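Local coordinates for protein tRNA (guanine-N(1)-)-methyltransferase (Corynebacterium diphtheriae, PDB 7KFF) that probably methylates N1 of guanosine 37 in tRNA, taking the methyl group from S-adenosylmethionine, as a knotted, dimeric TrmD enzyme of the SPOUT superfamily, at residues Ala35-Ala40 with Val205-Val210; Leu55-Glu58 with Ser63-Asp66; Leu254-Gly257 with Lys261-Arg264. All coordinates share one frame; numbering follows the deposited sequence.

Contact 1: residues Ala35-Ala40 with Val205-Val210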
loop_
_atom_site.group_PDB
_atom_site.type_symbol
_atom_site.label_atom_id
_atom_site.label_comp_id
_atom_site.label_asym_id
_atom_site.label_seq_id
_atom_site.Cartn_x
_atom_site.Cartn_y
_atom_site.Cartn_z
ATOM N N ALA A 35 -1.479 -11.258 13.733
ATOM C CA ALA A 35 -2.221 -10.104 14.260
ATOM C C ALA A 35 -3.718 -10.302 14.009
ATOM O O ALA A 35 -4.241 -11.401 14.248
ATOM C CB ALA A 35 -1.623 -8.804 13.728
ATOM N N LEU A 36 -4.435 -9.275 13.536
ATOM C CA LEU A 36 -5.893 -9.301 13.560
ATOM C C LEU A 36 -6.471 -10.307 12.568
ATOM O O LEU A 36 -7.498 -10.933 12.846
ATOM C CB LEU A 36 -6.433 -7.902 13.300
ATOM C CG LEU A 36 -7.881 -7.666 13.678
ATOM C CD1 LEU A 36 -8.005 -7.827 15.211
ATOM C CD2 LEU A 36 -8.359 -6.303 13.232
ATOM N N LEU A 37 -5.845 -10.474 11.396
ATOM C CA LEU A 37 -6.357 -11.471 10.457
ATOM C C LEU A 37 -6.202 -12.882 11.009
ATOM O O LEU A 37 -7.070 -13.732 10.794
ATOM C CB LEU A 37 -5.725 -11.329 9.071
ATOM C CG LEU A 37 -6.475 -10.375 8.129
ATOM C CD1 LEU A 37 -6.528 -8.973 8.633
ATOM C CD2 LEU A 37 -5.850 -10.435 6.740
ATOM N N GLY A 38 -5.125 -13.151 11.744
ATOM C CA GLY A 38 -5.017 -14.438 12.417
ATOM C C GLY A 38 -6.146 -14.658 13.412
ATOM O O GLY A 38 -6.715 -15.757 13.496
ATOM N N LYS A 39 -6.536 -13.589 14.123
ATOM C CA LYS A 39 -7.662 -13.665 15.047
ATOM C C LYS A 39 -8.955 -13.915 14.288
ATOM O O LYS A 39 -9.822 -14.671 14.742
ATOM C CB LYS A 39 -7.807 -12.351 15.814
ATOM C CG LYS A 39 -6.981 -12.156 17.067
ATOM C CD LYS A 39 -5.651 -12.836 17.008
ATOM C CE LYS A 39 -5.732 -14.189 17.684
ATOM N NZ LYS A 39 -4.746 -15.168 17.134
ATOM N N ALA A 40 -9.096 -13.287 13.115
ATOM C CA ALA A 40 -10.288 -13.491 12.298
ATOM C C ALA A 40 -10.426 -14.947 11.885
ATOM O O ALA A 40 -11.536 -15.489 11.874
ATOM C CB ALA A 40 -10.235 -12.595 11.064
ATOM N N VAL A 205 -2.045 -5.474 1.860
ATOM C CA VAL A 205 -2.704 -4.183 2.026
ATOM C C VAL A 205 -4.205 -4.323 1.845
ATOM O O VAL A 205 -5.003 -3.885 2.687
ATOM C CB VAL A 205 -2.115 -3.159 1.048
ATOM C CG1 VAL A 205 -2.999 -1.928 0.971
ATOM C CG2 VAL A 205 -0.688 -2.782 1.438
ATOM N N ILE A 206 -4.616 -4.911 0.728
ATOM C CA ILE A 206 -6.039 -5.026 0.420
ATOM C C ILE A 206 -6.735 -5.909 1.449
ATOM O O ILE A 206 -7.841 -5.602 1.917
ATOM C CB ILE A 206 -6.222 -5.534 -1.020
ATOM C CG1 ILE A 206 -5.740 -4.484 -2.029
ATOM C CG2 ILE A 206 -7.670 -5.893 -1.266
ATOM C CD1 ILE A 206 -5.525 -5.021 -3.444
ATOM N N ALA A 207 -6.081 -6.999 1.841
ATOM C CA ALA A 207 -6.664 -7.887 2.836
ATOM C C ALA A 207 -6.918 -7.169 4.154
ATOM O O ALA A 207 -7.976 -7.360 4.765
ATOM C CB ALA A 207 -5.793 -9.122 3.019
ATOM N N GLU A 208 -5.964 -6.361 4.618
ATOM C CA GLU A 208 -6.199 -5.631 5.862
ATOM C C GLU A 208 -7.416 -4.725 5.737
ATOM O O GLU A 208 -8.276 -4.691 6.627
ATOM C CB GLU A 208 -4.979 -4.790 6.252
ATOM C CG GLU A 208 -3.837 -5.557 6.845
ATOM C CD GLU A 208 -3.012 -4.773 7.854
ATOM O OE1 GLU A 208 -3.247 -3.551 8.068
ATOM O OE2 GLU A 208 -2.109 -5.404 8.432
ATOM N N ALA A 209 -7.484 -3.951 4.655
ATOM C CA ALA A 209 -8.536 -2.957 4.498
ATOM C C ALA A 209 -9.905 -3.593 4.330
ATOM O O ALA A 209 -10.910 -3.031 4.777
ATOM C CB ALA A 209 -8.217 -2.045 3.326
ATOM N N VAL A 210 -9.965 -4.757 3.689
ATOM C CA VAL A 210 -11.227 -5.463 3.479
ATOM C C VAL A 210 -11.648 -6.230 4.726
ATOM O O VAL A 210 -12.795 -6.123 5.170
ATOM C CB VAL A 210 -11.092 -6.402 2.266
ATOM C CG1 VAL A 210 -12.297 -7.317 2.129
ATOM C CG2 VAL A 210 -10.892 -5.570 0.994
#
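Leu37 reaches from helix 35-42 to Ala207 and Glu208 on helix 200-211, across a spacing of 7.4 Å between the CA atoms of Leu37 and Glu208. Its CB heads for the second helix but is still well short of it, 6.4 Å from Ala207 CB. CG narrows this gap to 5.3 Å, measured to the same Ala207 CB, and there the chain forks. One branch, CD2, is anti to CA because chi2 is 62°, and so extends farthest from the helix that carries it. The end of this branch comes against the flank of the Ala207 methyl, CD2 lying 3.9 Å from CB. The other branch, CD1, turns toward the next residue and lies 4.4 Å from Glu208 CA, beside the backbone rather than the carboxylate. Both helices cover the parallel sheet of this knotted SPOUT fold. Helix 35-42 is the crossover between the parallel strands 17-23 and 46-52, and Leu37 also packs on Leu46, while Ala207 settles on Leu19. Glu208 takes part mainly through its CA; its carboxylate turns to the dimer interface. OE1 accepts hydrogen bonds from the backbone N atoms of Ile197 and Gly198 of the second subunit, two donors gripping one buried oxygen, while OE2 is weakly bonded to Tyr28 OH of that subunit. Ile197 of the second subunit also packs against Leu37.

Contact 2: residues Leu55-Glu58 with Ser63-Asp66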
loop_
_atom_site.group_PDB
_atom_site.type_symbol
_atom_site.label_atom_id
_atom_site.label_comp_id
_atom_site.label_asym_id
_atom_site.label_seq_id
_atom_site.Cartn_x
_atom_site.Cartn_y
_atom_site.Cartn_z
ATOM N N LEU A 55 3.475 -24.820 -8.862
ATOM C CA LEU A 55 2.779 -26.095 -8.934
ATOM C C LEU A 55 2.220 -26.326 -10.324
ATOM O O LEU A 55 2.041 -27.471 -10.733
ATOM C CB LEU A 55 1.624 -26.117 -7.937
ATOM C CG LEU A 55 1.996 -26.210 -6.462
ATOM C CD1 LEU A 55 0.742 -26.064 -5.599
ATOM C CD2 LEU A 55 2.697 -27.523 -6.176
ATOM N N TRP A 56 1.937 -25.250 -11.058
ATOM C CA TRP A 56 1.342 -25.332 -12.380
ATOM C C TRP A 56 2.364 -25.188 -13.510
ATOM O O TRP A 56 1.979 -25.119 -14.681
ATOM C CB TRP A 56 0.228 -24.290 -12.511
ATOM C CG TRP A 56 -0.984 -24.626 -11.693
ATOM C CD1 TRP A 56 -2.035 -25.404 -12.086
ATOM C CD2 TRP A 56 -1.270 -24.224 -10.342
ATOM N NE1 TRP A 56 -2.951 -25.514 -11.073
ATOM C CE2 TRP A 56 -2.512 -24.788 -9.994
ATOM C CE3 TRP A 56 -0.609 -23.429 -9.409
ATOM C CZ2 TRP A 56 -3.106 -24.572 -8.754
ATOM C CZ3 TRP A 56 -1.190 -23.221 -8.185
ATOM C CH2 TRP A 56 -2.432 -23.782 -7.863
ATOM N N ALA A 57 3.654 -25.153 -13.197
ATOM C CA ALA A 57 4.683 -25.088 -14.228
ATOM C C ALA A 57 5.015 -26.502 -14.688
ATOM O O ALA A 57 5.228 -27.398 -13.864
ATOM C CB ALA A 57 5.935 -24.389 -13.708
ATOM N N GLU A 58 5.069 -26.694 -16.003
ATOM C CA GLU A 58 5.165 -28.044 -16.553
ATOM C C GLU A 58 6.606 -28.517 -16.700
ATOM O O GLU A 58 6.931 -29.651 -16.329
ATOM C CB GLU A 58 4.459 -28.110 -17.909
ATOM C CG GLU A 58 2.942 -27.993 -17.835
ATOM C CD GLU A 58 2.281 -29.193 -17.166
ATOM O OE1 GLU A 58 2.977 -29.968 -16.476
ATOM O OE2 GLU A 58 1.054 -29.364 -17.337
ATOM N N SER A 63 9.438 -23.215 -14.781
ATOM C CA SER A 63 9.513 -21.857 -15.294
ATOM C C SER A 63 8.140 -21.199 -15.279
ATOM O O SER A 63 7.146 -21.794 -15.702
ATOM C CB SER A 63 10.044 -21.870 -16.724
ATOM O OG SER A 63 10.163 -20.556 -17.223
ATOM N N VAL A 64 8.089 -19.960 -14.802
ATOM C CA VAL A 64 6.845 -19.199 -14.765
ATOM C C VAL A 64 6.909 -17.920 -15.591
ATOM O O VAL A 64 5.925 -17.168 -15.625
ATOM C CB VAL A 64 6.400 -18.884 -13.325
ATOM C CG1 VAL A 64 6.234 -20.150 -12.523
ATOM C CG2 VAL A 64 7.374 -17.921 -12.674
ATOM N N ASP A 65 8.041 -17.635 -16.236
ATOM C CA ASP A 65 8.231 -16.360 -16.913
ATOM C C ASP A 65 9.082 -16.555 -18.157
ATOM O O ASP A 65 9.790 -17.556 -18.298
ATOM C CB ASP A 65 8.874 -15.308 -16.000
ATOM C CG ASP A 65 10.203 -15.756 -15.434
ATOM O OD1 ASP A 65 10.200 -16.522 -14.450
ATOM O OD2 ASP A 65 11.242 -15.352 -15.973
ATOM N N ASP A 66 9.000 -15.586 -19.065
ATOM C CA ASP A 66 9.663 -15.666 -20.362
ATOM C C ASP A 66 9.830 -14.250 -20.907
ATOM O O ASP A 66 9.230 -13.295 -20.410
ATOM C CB ASP A 66 8.839 -16.583 -21.287
ATOM C CG ASP A 66 9.608 -17.120 -22.482
ATOM O OD1 ASP A 66 10.824 -16.869 -22.629
ATOM O OD2 ASP A 66 8.949 -17.835 -23.266
HETATM O O HOH W 1 6.353 -23.852 -17.303
#
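Ala57 and Ser63 make the nearest approach of this turn, with CA atoms 5.9 Å apart, and they meet directly only by van der Waals contact. The single methyl of Ala57 points at the other segment and abuts its main chain: CB lies 3.5 Å from Ser63 O and 3.8 Å from Ser63 N, so it touches the peptide backbone and not the serine side chain. A looser apolar contact follows, in which Ala57 CB is 4.4 Å from Val64 CG1. Of the two valine methyls it is CG1 that faces Ala57, placed anti to the carbonyl carbon by a chi1 of -57°; CG2 of Val64 is 6.7 Å from the same Ala57 CB.

Segment 55-58 lies in the loop after strand 46-52 of the central sheet, and 63-66 runs into strand 65-66, which pairs antiparallel with 76-77 as a small two-stranded ribbon. Asp66 pairs with Val76 inside the ribbon, and a backbone hydrogen bond between Val64 and Lys78 continues the pairing toward the turn.

Polar linkage between the segments goes through water. One molecule donates to Ser63 O at 2.7 Å and accepts a weak bond from Glu58 N at 3.4 Å, the two partners subtending about 121° at its oxygen. It bridges a gap of 5.3 Å between Glu58 N and Ser63 O, too wide for a direct bond. Around the turn, Lys62 NZ is hydrogen-bonded to Ala57 O and Ser63 N to Asp59 OD1. Trp56, whose ring leads away from 63-66, packs on helix 79-90, with NE1 hydrogen-bonded to Asp88 OD2.

Contact 3: residues Leu254-Gly257 with Lys261-Arg264; sequences LTSG and KIER
The chain passes through the irregular segment 254-257 and doubles back as a helix within a few residues, bringing the CA atoms of Leu254 and Ile262 to 6.0 Å; Gly257, with a positive phi of 69°, lies in the bend. Ile262 carries the contact and divides its two arms between different partners. Its CG2 methyl, anti to the backbone N, meets Leu254 CD2 at 3.9 Å, the one apolar side-chain pair across the segments. The leucine bond from CA to CB points away from the helix, yet the branch folds back: CD1 continues the extended chain with chi2 at 180°, and CD2, the side branch, turns to face the isoleucine. The two side chains approach each other at a slant.

The longer arm of Ile262 runs out through CG1 to CD1 and reaches the polar bend. Here CD1 lies 4.1 Å from Ser256 OG and 4.2 Å from Gly257 N, while CG1 also lies 4.1 Å from Ser256 OG. These are van der Waals contacts of a hydrocarbon against polar atoms. The serine hydroxyl is engaged nearby, hydrogen-bonded to Val253 O and to Asn258 N, which ties the bend to itself and fixes the oxygen over the isoleucine arm. Asn258 OD1 in turn is hydrogen-bonded to Lys261 N in the first turn of the helix.

The bend thus joins the loop after strand 248-249 to the start of helix 259-277, in a helical part of the chain consistent with the C-terminal domain of TrmD enzymes. Phe69 and Gly70 of the second subunit pack on Leu254 and Ile262, while Arg264 links helix 259-277 to helix 289-299 by a salt bridge of NH1 with Asp291 OD1.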
loop_
_atom_site.group_PDB
_atom_site.type_symbol
_atom_site.label_atom_id
_atom_site.label_comp_id
_atom_site.label_asym_id
_atom_site.label_seq_id
_atom_site.Cartn_x
_atom_site.Cartn_y
_atom_site.Cartn_z
ATOM N N LEU A 254 -9.412 18.905 25.778
ATOM C CA LEU A 254 -9.656 17.477 25.922
ATOM C C LEU A 254 -9.810 17.045 27.374
ATOM O O LEU A 254 -10.328 15.953 27.623
ATOM C CB LEU A 254 -8.534 16.682 25.258
ATOM C CG LEU A 254 -8.419 16.910 23.752
ATOM C CD1 LEU A 254 -7.270 16.078 23.171
ATOM C CD2 LEU A 254 -9.734 16.588 23.036
ATOM N N THR A 255 -9.385 17.869 28.329
ATOM C CA THR A 255 -9.559 17.576 29.747
ATOM C C THR A 255 -10.683 18.393 30.374
ATOM O O THR A 255 -10.812 18.425 31.605
ATOM C CB THR A 255 -8.253 17.820 30.503
ATOM O OG1 THR A 255 -7.916 19.207 30.450
ATOM C CG2 THR A 255 -7.113 17.019 29.887
ATOM N N SER A 256 -11.500 19.051 29.549
ATOM C CA SER A 256 -12.541 19.938 30.048
ATOM C C SER A 256 -13.831 19.204 30.384
ATOM O O SER A 256 -14.667 19.752 31.109
ATOM C CB SER A 256 -12.870 20.990 28.990
ATOM O OG SER A 256 -13.568 20.408 27.896
ATOM N N GLY A 257 -14.015 17.991 29.872
ATOM C CA GLY A 257 -15.267 17.292 30.037
ATOM C C GLY A 257 -16.429 17.881 29.273
ATOM O O GLY A 257 -17.553 17.376 29.404
ATOM N N LYS A 261 -17.525 21.232 23.105
ATOM C CA LYS A 261 -16.269 21.870 22.722
ATOM C C LYS A 261 -15.255 20.840 22.238
ATOM O O LYS A 261 -14.459 21.115 21.334
ATOM C CB LYS A 261 -15.668 22.631 23.898
ATOM C CG LYS A 261 -16.479 23.821 24.364
ATOM C CD LYS A 261 -15.777 24.476 25.545
ATOM C CE LYS A 261 -15.242 25.849 25.185
ATOM N NZ LYS A 261 -16.354 26.829 25.015
ATOM N N ILE A 262 -15.240 19.659 22.853
ATOM C CA ILE A 262 -14.326 18.617 22.402
ATOM C C ILE A 262 -14.675 18.200 20.983
ATOM O O ILE A 262 -13.791 18.014 20.140
ATOM C CB ILE A 262 -14.332 17.425 23.377
ATOM C CG1 ILE A 262 -13.665 17.840 24.690
ATOM C CG2 ILE A 262 -13.648 16.218 22.742
ATOM C CD1 ILE A 262 -13.971 16.917 25.851
ATOM N N GLU A 263 -15.970 18.060 20.692
ATOM C CA GLU A 263 -16.371 17.650 19.351
ATOM C C GLU A 263 -16.012 18.716 18.322
ATOM O O GLU A 263 -15.565 18.390 17.216
ATOM C CB GLU A 263 -17.864 17.327 19.323
ATOM C CG GLU A 263 -18.236 16.268 18.287
ATOM C CD GLU A 263 -17.340 15.028 18.350
ATOM O OE1 GLU A 263 -16.963 14.611 19.467
ATOM O OE2 GLU A 263 -16.987 14.493 17.276
ATOM N N ARG A 264 -16.169 19.997 18.670
ATOM C CA ARG A 264 -15.761 21.046 17.740
ATOM C C ARG A 264 -14.253 21.033 17.527
ATOM O O ARG A 264 -13.780 21.200 16.397
ATOM C CB ARG A 264 -16.213 22.422 18.233
ATOM C CG ARG A 264 -15.788 23.571 17.314
ATOM C CD ARG A 264 -16.367 23.417 15.900
ATOM N NE ARG A 264 -15.693 24.273 14.927
ATOM C CZ ARG A 264 -15.880 24.199 13.612
ATOM N NH1 ARG A 264 -16.721 23.307 13.110
ATOM N NH2 ARG A 264 -15.213 25.010 12.807
#

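Along the chain, contact 2 is nested inside the long loop that contact 1 closes, and contact 3 comes after both. Contact 1, about 10 Å from the chain's centre, joins two helices of the central knotted domain. Contacts 2 and 3 are outlying, their centres about 60 Å apart on opposite sides of the chain's centre and about 30 and 33 Å from that of contact 1. Contact 2 follows strand 46-52 of the central sheet; contact 3 lies in the helical C-terminal part. Contacts 1 and 3 touch the second subunit through several residues and contact 2 through Asp66, so the dimer spans core and periphery, consistent with TrmD enzymes acting as dimers.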